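Local structure of purine phosphoribosyltransferase (Pyrococcus horikoshii, 1VDM) at residues K3-W8 with E145-I150; K59-I64 with K70-I75; K97-V102 with T125-D130. The protein probably transfers a phosphoribosyl group between phosphoribosyl pyrophosphate and a purine base. All coordinates share one frame; numbering follows the deposited sequence.

Interaction 1: K3-W8 with E145-I150; sequences KVYLTW and EEFPVI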
loop_
_atom_site.group_PDB
_atom_site.type_symbol
_atom_site.label_atom_id
_atom_site.label_comp_id
_atom_site.label_asym_id
_atom_site.label_seq_id
_atom_site.Cartn_x
_atom_site.Cartn_y
_atom_site.Cartn_z
ATOM N N LYS G 3 25.081 22.612 28.911
ATOM C CA LYS G 3 25.431 21.845 27.727
ATOM C C LYS G 3 24.576 22.335 26.561
ATOM O O LYS G 3 23.507 22.924 26.759
ATOM C CB LYS G 3 25.171 20.361 27.959
ATOM C CG LYS G 3 26.188 19.661 28.827
ATOM C CD LYS G 3 25.779 18.216 29.054
ATOM C CE LYS G 3 26.833 17.451 29.825
ATOM N NZ LYS G 3 26.400 16.053 30.083
ATOM N N VAL G 4 25.054 22.114 25.343
ATOM C CA VAL G 4 24.300 22.519 24.159
ATOM C C VAL G 4 23.776 21.278 23.439
ATOM O O VAL G 4 24.555 20.446 22.960
ATOM C CB VAL G 4 25.167 23.359 23.182
ATOM C CG1 VAL G 4 24.459 23.516 21.834
ATOM C CG2 VAL G 4 25.419 24.715 23.777
ATOM N N TYR G 5 22.451 21.158 23.383
ATOM C CA TYR G 5 21.804 20.017 22.728
ATOM C C TYR G 5 21.323 20.346 21.319
ATOM O O TYR G 5 20.215 20.838 21.133
ATOM C CB TYR G 5 20.610 19.514 23.554
ATOM C CG TYR G 5 20.985 19.038 24.926
ATOM C CD1 TYR G 5 21.213 19.949 25.962
ATOM C CD2 TYR G 5 21.163 17.679 25.186
ATOM C CE1 TYR G 5 21.612 19.518 27.224
ATOM C CE2 TYR G 5 21.563 17.235 26.444
ATOM C CZ TYR G 5 21.787 18.160 27.456
ATOM O OH TYR G 5 22.210 17.734 28.688
ATOM N N LEU G 6 22.163 20.061 20.337
ATOM C CA LEU G 6 21.865 20.275 18.922
ATOM C C LEU G 6 20.798 19.302 18.400
ATOM O O LEU G 6 20.924 18.089 18.502
ATOM C CB LEU G 6 23.162 20.100 18.130
ATOM C CG LEU G 6 24.024 21.364 18.130
ATOM C CD1 LEU G 6 25.147 21.304 17.093
ATOM C CD2 LEU G 6 23.223 22.628 17.822
ATOM N N THR G 7 19.718 19.816 17.803
ATOM C CA THR G 7 18.668 18.961 17.215
ATOM C C THR G 7 19.119 18.427 15.853
ATOM O O THR G 7 20.094 18.918 15.280
ATOM C CB THR G 7 17.368 19.724 16.953
ATOM O OG1 THR G 7 17.573 20.647 15.879
ATOM C CG2 THR G 7 16.920 20.457 18.180
ATOM N N TRP G 8 18.415 17.423 15.337
ATOM C CA TRP G 8 18.765 16.874 14.020
ATOM C C TRP G 8 18.492 17.914 12.928
ATOM O O TRP G 8 19.226 17.980 11.951
ATOM C CB TRP G 8 17.979 15.588 13.713
ATOM C CG TRP G 8 18.609 14.334 14.231
ATOM C CD1 TRP G 8 18.132 13.534 15.231
ATOM C CD2 TRP G 8 19.831 13.734 13.786
ATOM N NE1 TRP G 8 18.981 12.476 15.438
ATOM C CE2 TRP G 8 20.032 12.571 14.568
ATOM C CE3 TRP G 8 20.776 14.062 12.808
ATOM C CZ2 TRP G 8 21.140 11.736 14.403
ATOM C CZ3 TRP G 8 21.882 13.233 12.644
ATOM C CH2 TRP G 8 22.054 12.081 13.441
ATOM N N GLU G 145 24.012 11.366 20.070
ATOM C CA GLU G 145 24.701 10.965 21.294
ATOM C C GLU G 145 23.747 10.670 22.448
ATOM O O GLU G 145 22.706 11.302 22.580
ATOM C CB GLU G 145 25.716 12.043 21.686
ATOM C CG GLU G 145 26.996 11.959 20.868
ATOM C CD GLU G 145 27.910 13.171 21.022
ATOM O OE1 GLU G 145 29.078 13.078 20.580
ATOM O OE2 GLU G 145 27.462 14.208 21.570
ATOM N N GLU G 146 24.102 9.696 23.278
ATOM C CA GLU G 146 23.272 9.333 24.432
ATOM C C GLU G 146 23.619 10.232 25.637
ATOM O O GLU G 146 24.670 10.877 25.652
ATOM C CB GLU G 146 23.479 7.852 24.790
ATOM C CG GLU G 146 23.037 6.841 23.705
ATOM C CD GLU G 146 23.814 6.977 22.397
ATOM O OE1 GLU G 146 25.062 6.882 22.424
ATOM O OE2 GLU G 146 23.182 7.180 21.335
ATOM N N PHE G 147 22.726 10.279 26.626
ATOM C CA PHE G 147 22.917 11.094 27.826
ATOM C C PHE G 147 23.385 10.290 29.044
ATOM O O PHE G 147 22.997 9.133 29.226
ATOM C CB PHE G 147 21.612 11.765 28.261
ATOM C CG PHE G 147 20.911 12.538 27.188
ATOM C CD1 PHE G 147 21.596 13.036 26.089
ATOM C CD2 PHE G 147 19.567 12.846 27.332
ATOM C CE1 PHE G 147 20.949 13.831 25.161
ATOM C CE2 PHE G 147 18.914 13.643 26.407
ATOM C CZ PHE G 147 19.606 14.137 25.323
ATOM N N PRO G 148 24.214 10.904 29.906
ATOM C CA PRO G 148 24.710 10.234 31.117
ATOM C C PRO G 148 23.635 10.311 32.192
ATOM O O PRO G 148 22.843 11.250 32.217
ATOM C CB PRO G 148 25.929 11.064 31.510
ATOM C CG PRO G 148 26.393 11.626 30.208
ATOM C CD PRO G 148 25.085 12.037 29.560
ATOM N N VAL G 149 23.596 9.321 33.072
ATOM C CA VAL G 149 22.621 9.341 34.152
ATOM C C VAL G 149 23.350 9.783 35.425
ATOM O O VAL G 149 24.498 9.394 35.669
ATOM C CB VAL G 149 21.992 7.952 34.362
ATOM C CG1 VAL G 149 20.973 8.005 35.481
ATOM C CG2 VAL G 149 21.327 7.491 33.084
ATOM N N ILE G 150 22.695 10.621 36.221
ATOM C CA ILE G 150 23.289 11.096 37.464
ATOM C C ILE G 150 22.743 10.292 38.641
ATOM O O ILE G 150 21.535 10.286 38.895
ATOM C CB ILE G 150 22.992 12.591 37.690
ATOM C CG1 ILE G 150 23.539 13.404 36.512
ATOM C CG2 ILE G 150 23.611 13.048 39.005
ATOM C CD1 ILE G 150 23.213 14.864 36.561
#
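Tyr-5 and Phe-147 form an offset edge-to-face aromatic pair, which ties the N-terminal strand 3-5 to the irregular C-terminal segment 145-150 of this phosphoribosyltransferase domain. Strand 3-5 belongs to a small two-stranded parallel sheet with strand 139-141, and the later segment runs on beyond that second strand. The two backbones stay well apart, with 9.6 Å between Tyr-5 CA and Glu-145 CA, and no hydrogen bond links them; side chains bridge the gap. With its CG anti to the carbonyl carbon (chi1 -61°), Tyr-5 sends its ring out far enough to present the CD2-CE2 edge to one face of Phe-147. The ring centroids are 5.4 Å apart and the planes stand at 81°, close to perpendicular. Both rings also rest on Val-141, so strand 139-141 backs the pair. On the second subunit, Gln-10 packs on Tyr-5 and Arg-13 on Phe-147, placing the contact at an interface of the assembly. Cutting Tyr-5 back to an alanine would remove the ring edge and is likely to leave this face of Phe-147 without its aromatic partner, opening a gap between strand 3-5 and segment 145-150. Beside the rings, the extended chain of Lys-3 brings NZ to 4.3 Å from Pro-148 CD, a loose peripheral touch. The aromatic pair itself is closest where Tyr-5 CE2 lies 3.7 Å from Phe-147 CE1.

Interaction 2: K59-I64 with K70-I75; sequences KFYKGI and KPVITI
Lys-59 and Val-72 form a hydrogen-bonded antiparallel pair in the hairpin of strands 53-61 and 70-73. The short segments 59-61 and 70-73 approach to 4.7 Å between their axes and run at 138°, so the pairing is clearly twisted. Val-72 N donates to Lys-59 O at 2.8 Å in a nearly straight bond (170° at the hydrogen), while the return bond from Lys-59 N to Val-72 O is 3.0 Å long. Lys-59 O also receives a CA-H...O contact from Pro-71 CA, so two donors converge on one carbonyl. The next pair, Phe-60 with Pro-71, is non-hydrogen-bonded, and Tyr-61 with Lys-70 forms a further hydrogen-bonded pair. The connection between these strands probably corresponds to the flexible loop of type I phosphoribosyltransferases.

One face of the ladder carries Lys-59, Tyr-61, Lys-70 and Val-72. There Val-72 CG2 meets the CD1-CE1 side of Tyr-61, 3.6 Å from Tyr-61 CD1, the two side chains crossing at about a right angle. The bent chain of Lys-59 crosses Thr-74 obliquely, and its NZ donates to Thr-74 OG1 at 2.7 Å; Asp-57 provides the same amine with a salt bridge. A bend at chi3 (-71°) turns the end of Lys-70 back over the turn, bringing its NZ to 3.4 Å from Gly-63 CA, a residue with positive phi.

On the other face, Phe-60 CE2 lies 3.6 Å from Pro-71 CB. At Thr-74 the chain turns a corner, and Thr-74 and Ile-75 both face Asp-57 in a classic beta bulge. Helix 97-107 packs against the Phe-60 and Pro-71 face, with Thr-98 touching Phe-60 and Val-101 touching Pro-71.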
loop_
_atom_site.group_PDB
_atom_site.type_symbol
_atom_site.label_atom_id
_atom_site.label_comp_id
_atom_site.label_asym_id
_atom_site.label_seq_id
_atom_site.Cartn_x
_atom_site.Cartn_y
_atom_site.Cartn_z
ATOM N N LYS G 59 42.422 7.797 18.202
ATOM C CA LYS G 59 42.110 7.607 19.612
ATOM C C LYS G 59 43.286 8.002 20.506
ATOM O O LYS G 59 44.440 7.994 20.097
ATOM C CB LYS G 59 41.763 6.134 19.830
ATOM C CG LYS G 59 40.337 5.946 20.355
ATOM C CD LYS G 59 39.712 4.633 19.881
ATOM C CE LYS G 59 38.584 4.855 18.868
ATOM N NZ LYS G 59 38.525 3.725 17.942
ATOM N N PHE G 60 42.985 8.370 21.746
ATOM C CA PHE G 60 44.059 8.800 22.643
ATOM C C PHE G 60 44.122 7.972 23.939
ATOM O O PHE G 60 43.121 7.689 24.587
ATOM C CB PHE G 60 43.834 10.276 22.978
ATOM C CG PHE G 60 44.107 11.123 21.771
ATOM C CD1 PHE G 60 43.060 11.467 20.925
ATOM C CD2 PHE G 60 45.389 11.582 21.522
ATOM C CE1 PHE G 60 43.301 12.277 19.825
ATOM C CE2 PHE G 60 45.623 12.396 20.417
ATOM C CZ PHE G 60 44.582 12.746 19.566
ATOM N N TYR G 61 45.361 7.541 24.278
ATOM C CA TYR G 61 45.636 6.886 25.549
ATOM C C TYR G 61 46.687 7.656 26.354
ATOM O O TYR G 61 47.379 8.536 25.855
ATOM C CB TYR G 61 46.115 5.464 25.253
ATOM C CG TYR G 61 45.150 4.781 24.344
ATOM C CD1 TYR G 61 45.613 4.119 23.210
ATOM C CD2 TYR G 61 43.785 4.760 24.642
ATOM C CE1 TYR G 61 44.730 3.426 22.394
ATOM C CE2 TYR G 61 42.901 4.076 23.821
ATOM C CZ TYR G 61 43.369 3.411 22.703
ATOM O OH TYR G 61 42.501 2.687 21.909
ATOM N N LYS G 62 46.763 7.327 27.655
ATOM C CA LYS G 62 47.637 8.091 28.538
ATOM C C LYS G 62 49.118 7.805 28.273
ATOM O O LYS G 62 49.988 8.648 28.452
ATOM C CB LYS G 62 47.279 7.753 29.984
ATOM C CG LYS G 62 46.079 8.561 30.483
ATOM C CD LYS G 62 46.494 9.693 31.424
ATOM C CE LYS G 62 46.831 9.191 32.833
ATOM N NZ LYS G 62 47.711 10.148 33.499
ATOM N N GLY G 63 49.401 6.552 27.873
ATOM C CA GLY G 63 50.784 6.196 27.580
ATOM C C GLY G 63 51.662 6.225 28.836
ATOM O O GLY G 63 51.199 6.105 29.962
ATOM N N ILE G 64 52.979 6.361 28.597
ATOM C CA ILE G 64 53.940 6.276 29.694
ATOM C C ILE G 64 54.128 7.621 30.407
ATOM O O ILE G 64 54.907 7.762 31.344
ATOM C CB ILE G 64 55.268 5.804 29.105
ATOM C CG1 ILE G 64 55.850 6.887 28.188
ATOM C CG2 ILE G 64 55.037 4.539 28.253
ATOM C CD1 ILE G 64 57.346 6.690 27.942
ATOM N N LYS G 70 49.224 9.987 23.795
ATOM C CA LYS G 70 49.715 9.671 22.452
ATOM C C LYS G 70 48.665 8.960 21.579
ATOM O O LYS G 70 47.994 8.022 21.991
ATOM C CB LYS G 70 50.987 8.827 22.580
ATOM C CG LYS G 70 52.109 9.568 23.326
ATOM C CD LYS G 70 53.128 8.606 23.944
ATOM C CE LYS G 70 52.558 7.847 25.146
ATOM N NZ LYS G 70 53.321 6.619 25.361
ATOM N N PRO G 71 48.513 9.485 20.332
ATOM C CA PRO G 71 47.463 9.082 19.370
ATOM C C PRO G 71 47.692 7.702 18.749
ATOM O O PRO G 71 48.776 7.380 18.270
ATOM C CB PRO G 71 47.450 10.121 18.252
ATOM C CG PRO G 71 48.831 10.758 18.232
ATOM C CD PRO G 71 49.299 10.562 19.752
ATOM N N VAL G 72 46.621 6.913 18.735
ATOM C CA VAL G 72 46.613 5.577 18.143
ATOM C C VAL G 72 45.516 5.534 17.085
ATOM O O VAL G 72 44.330 5.625 17.405
ATOM C CB VAL G 72 46.317 4.489 19.197
ATOM C CG1 VAL G 72 46.066 3.148 18.509
ATOM C CG2 VAL G 72 47.484 4.376 20.165
ATOM N N ILE G 73 45.918 5.393 15.826
ATOM C CA ILE G 73 44.971 5.355 14.719
ATOM C C ILE G 73 44.244 4.021 14.587
ATOM O O ILE G 73 44.783 3.059 14.040
ATOM C CB ILE G 73 45.677 5.691 13.394
ATOM C CG1 ILE G 73 46.255 7.107 13.479
ATOM C CG2 ILE G 73 44.698 5.585 12.235
ATOM C CD1 ILE G 73 46.856 7.624 12.191
ATOM N N THR G 74 43.010 3.990 15.095
ATOM C CA THR G 74 42.145 2.807 15.070
ATOM C C THR G 74 41.818 2.372 13.642
ATOM O O THR G 74 42.063 1.229 13.259
ATOM C CB THR G 74 40.804 3.083 15.802
ATOM O OG1 THR G 74 41.017 4.018 16.865
ATOM C CG2 THR G 74 40.222 1.790 16.371
ATOM N N ILE G 75 41.241 3.292 12.874
ATOM C CA ILE G 75 40.877 3.036 11.486
ATOM C C ILE G 75 41.674 3.978 10.590
ATOM O O ILE G 75 41.467 5.191 10.606
ATOM C CB ILE G 75 39.379 3.281 11.250
ATOM C CG1 ILE G 75 38.554 2.406 12.194
ATOM C CG2 ILE G 75 39.030 2.982 9.798
ATOM C CD1 ILE G 75 37.066 2.645 12.096
#

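Interaction 3: K97-V102 with T125-D130; sequences KTLEVV and TSVVPD
Leu-99, in the first turn of helix 97-107, points toward loop 125-130 and begins the contact by packing on Val-127. Its CD1 lies 3.7 Å from Val-127 CG1, and its CB adds a second touch on the same methyl. Ser-93 and Ile-88 also touch the buried Leu-99, and Ile-116 of strand 113-118 meets Val-127. One residue on, Glu-100 sends the end of its side chain to the loop. Its aliphatic part lies against the other branch of the valine, with Glu-100 CG 3.5 Å from Val-127 CG2. Beyond CG the chain is fully extended (chi2 -174°), which carries the carboxylate past Val-127 to the hydroxyl of Ser-126. Glu-100 OE1 and Ser-126 OG are 2.8 Å apart, close enough for a hydrogen bond, but Thr-95 O is also within reach of the same serine proton, and the choice between the two acceptors is not settled. Behind these residues the loop is shaped by an ST turn, in which Thr-125 OG1 accepts from Val-127 N at 3.1 Å with an angle of 163° at the hydrogen. The bond ties down the backbone at Val-127, whose two methyls meet Leu-99 and Glu-100. The segment leading into helix 97-107 carries the acidic signature sequence that binds phosphoribosyl pyrophosphate in relatives. The chemistry is thus graded: a buried apolar contact at Leu-99 gives way to a polar one at the exposed Glu-100 and Ser-126, where one serine proton has two possible acceptors, the carboxylate of Glu-100 and the carbonyl of Thr-95.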
loop_
_atom_site.group_PDB
_atom_site.type_symbol
_atom_site.label_atom_id
_atom_site.label_comp_id
_atom_site.label_asym_id
_atom_site.label_seq_id
_atom_site.Cartn_x
_atom_site.Cartn_y
_atom_site.Cartn_z
ATOM N N LYS G 97 43.125 18.795 18.690
ATOM C CA LYS G 97 44.015 17.676 18.911
ATOM C C LYS G 97 43.862 16.636 17.797
ATOM O O LYS G 97 44.821 16.331 17.087
ATOM C CB LYS G 97 43.692 17.071 20.279
ATOM C CG LYS G 97 44.626 15.982 20.764
ATOM C CD LYS G 97 44.122 15.407 22.092
ATOM C CE LYS G 97 42.703 14.847 21.960
ATOM N NZ LYS G 97 42.147 14.355 23.252
ATOM N N THR G 98 42.651 16.110 17.634
ATOM C CA THR G 98 42.386 15.093 16.621
ATOM C C THR G 98 42.638 15.590 15.203
ATOM O O THR G 98 43.245 14.892 14.386
ATOM C CB THR G 98 40.934 14.587 16.707
ATOM O OG1 THR G 98 40.684 14.068 18.018
ATOM C CG2 THR G 98 40.700 13.487 15.694
ATOM N N LEU G 99 42.171 16.799 14.915
ATOM C CA LEU G 99 42.347 17.369 13.591
ATOM C C LEU G 99 43.807 17.464 13.155
ATOM O O LEU G 99 44.135 17.141 12.011
ATOM C CB LEU G 99 41.668 18.738 13.512
ATOM C CG LEU G 99 40.144 18.664 13.358
ATOM C CD1 LEU G 99 39.526 20.048 13.352
ATOM C CD2 LEU G 99 39.822 17.943 12.062
ATOM N N GLU G 100 44.693 17.891 14.048
ATOM C CA GLU G 100 46.103 17.986 13.677
ATOM C C GLU G 100 46.667 16.625 13.280
ATOM O O GLU G 100 47.442 16.522 12.329
ATOM C CB GLU G 100 46.926 18.599 14.817
ATOM C CG GLU G 100 46.710 20.099 14.951
ATOM C CD GLU G 100 47.619 20.754 15.976
ATOM O OE1 GLU G 100 47.507 21.990 16.154
ATOM O OE2 GLU G 100 48.440 20.040 16.600
ATOM N N VAL G 101 46.274 15.579 13.996
ATOM C CA VAL G 101 46.744 14.240 13.667
ATOM C C VAL G 101 46.239 13.848 12.277
ATOM O O VAL G 101 46.967 13.251 11.483
ATOM C CB VAL G 101 46.233 13.203 14.676
ATOM C CG1 VAL G 101 46.747 11.822 14.305
ATOM C CG2 VAL G 101 46.681 13.576 16.077
ATOM N N VAL G 102 44.984 14.190 11.990
ATOM C CA VAL G 102 44.374 13.870 10.700
ATOM C C VAL G 102 44.985 14.667 9.548
ATOM O O VAL G 102 45.096 14.157 8.437
ATOM C CB VAL G 102 42.843 14.112 10.730
ATOM C CG1 VAL G 102 42.239 13.815 9.377
ATOM C CG2 VAL G 102 42.209 13.235 11.779
ATOM N N THR G 125 40.402 26.258 20.195
ATOM C CA THR G 125 40.952 25.256 19.284
ATOM C C THR G 125 42.243 25.701 18.584
ATOM O O THR G 125 42.428 26.879 18.281
ATOM C CB THR G 125 39.928 24.895 18.198
ATOM O OG1 THR G 125 40.457 23.848 17.379
ATOM C CG2 THR G 125 39.638 26.101 17.327
ATOM N N SER G 126 43.132 24.747 18.330
ATOM C CA SER G 126 44.384 25.042 17.653
ATOM C C SER G 126 44.209 24.839 16.148
ATOM O O SER G 126 45.153 25.006 15.376
ATOM C CB SER G 126 45.498 24.128 18.166
ATOM O OG SER G 126 45.288 22.787 17.755
ATOM N N VAL G 127 42.999 24.460 15.745
ATOM C CA VAL G 127 42.683 24.242 14.336
ATOM C C VAL G 127 41.310 24.806 14.001
ATOM O O VAL G 127 40.288 24.120 14.134
ATOM C CB VAL G 127 42.701 22.739 13.960
ATOM C CG1 VAL G 127 42.114 22.542 12.572
ATOM C CG2 VAL G 127 44.126 22.216 13.983
ATOM N N VAL G 128 41.296 26.065 13.577
ATOM C CA VAL G 128 40.060 26.727 13.204
ATOM C C VAL G 128 39.595 26.105 11.896
ATOM O O VAL G 128 40.381 25.956 10.956
ATOM C CB VAL G 128 40.270 28.244 12.987
ATOM C CG1 VAL G 128 38.949 28.905 12.583
ATOM C CG2 VAL G 128 40.818 28.872 14.253
ATOM N N PRO G 129 38.317 25.710 11.824
ATOM C CA PRO G 129 37.804 25.103 10.591
ATOM C C PRO G 129 37.683 26.142 9.479
ATOM O O PRO G 129 37.386 27.309 9.740
ATOM C CB PRO G 129 36.440 24.551 11.021
ATOM C CG PRO G 129 36.621 24.301 12.502
ATOM C CD PRO G 129 37.355 25.540 12.925
ATOM N N ASP G 130 37.927 25.732 8.242
ATOM C CA ASP G 130 37.803 26.673 7.142
ATOM C C ASP G 130 36.329 27.004 6.969
ATOM O O ASP G 130 35.981 28.095 6.518
ATOM C CB ASP G 130 38.393 26.084 5.868
ATOM C CG ASP G 130 39.866 25.784 6.019
ATOM O OD1 ASP G 130 40.212 24.622 6.321
ATOM O OD2 ASP G 130 40.678 26.723 5.864
#

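Overall arrangement
Along the chain, interactions 2 and 3 follow one another, and both are nested inside the long loop closed by interaction 1, which brings together segments near the two ends of the chain. Interactions 2 and 3 are neighbours, with centres 16 Å apart. They meet where helix 97-107 packs on the hairpin, whose strand 70-73 is an outermost strand of the five-stranded mixed sheet within the chain. Interaction 1 stands apart on the small sheet of strands 3-5 and 139-141, about 12 Å from interaction 3 and about 13 Å from interaction 2 between nearest atoms. Interactions 2 and 3 thus join parts of the phosphoribosyltransferase core, whereas interaction 1 lies where subunits meet.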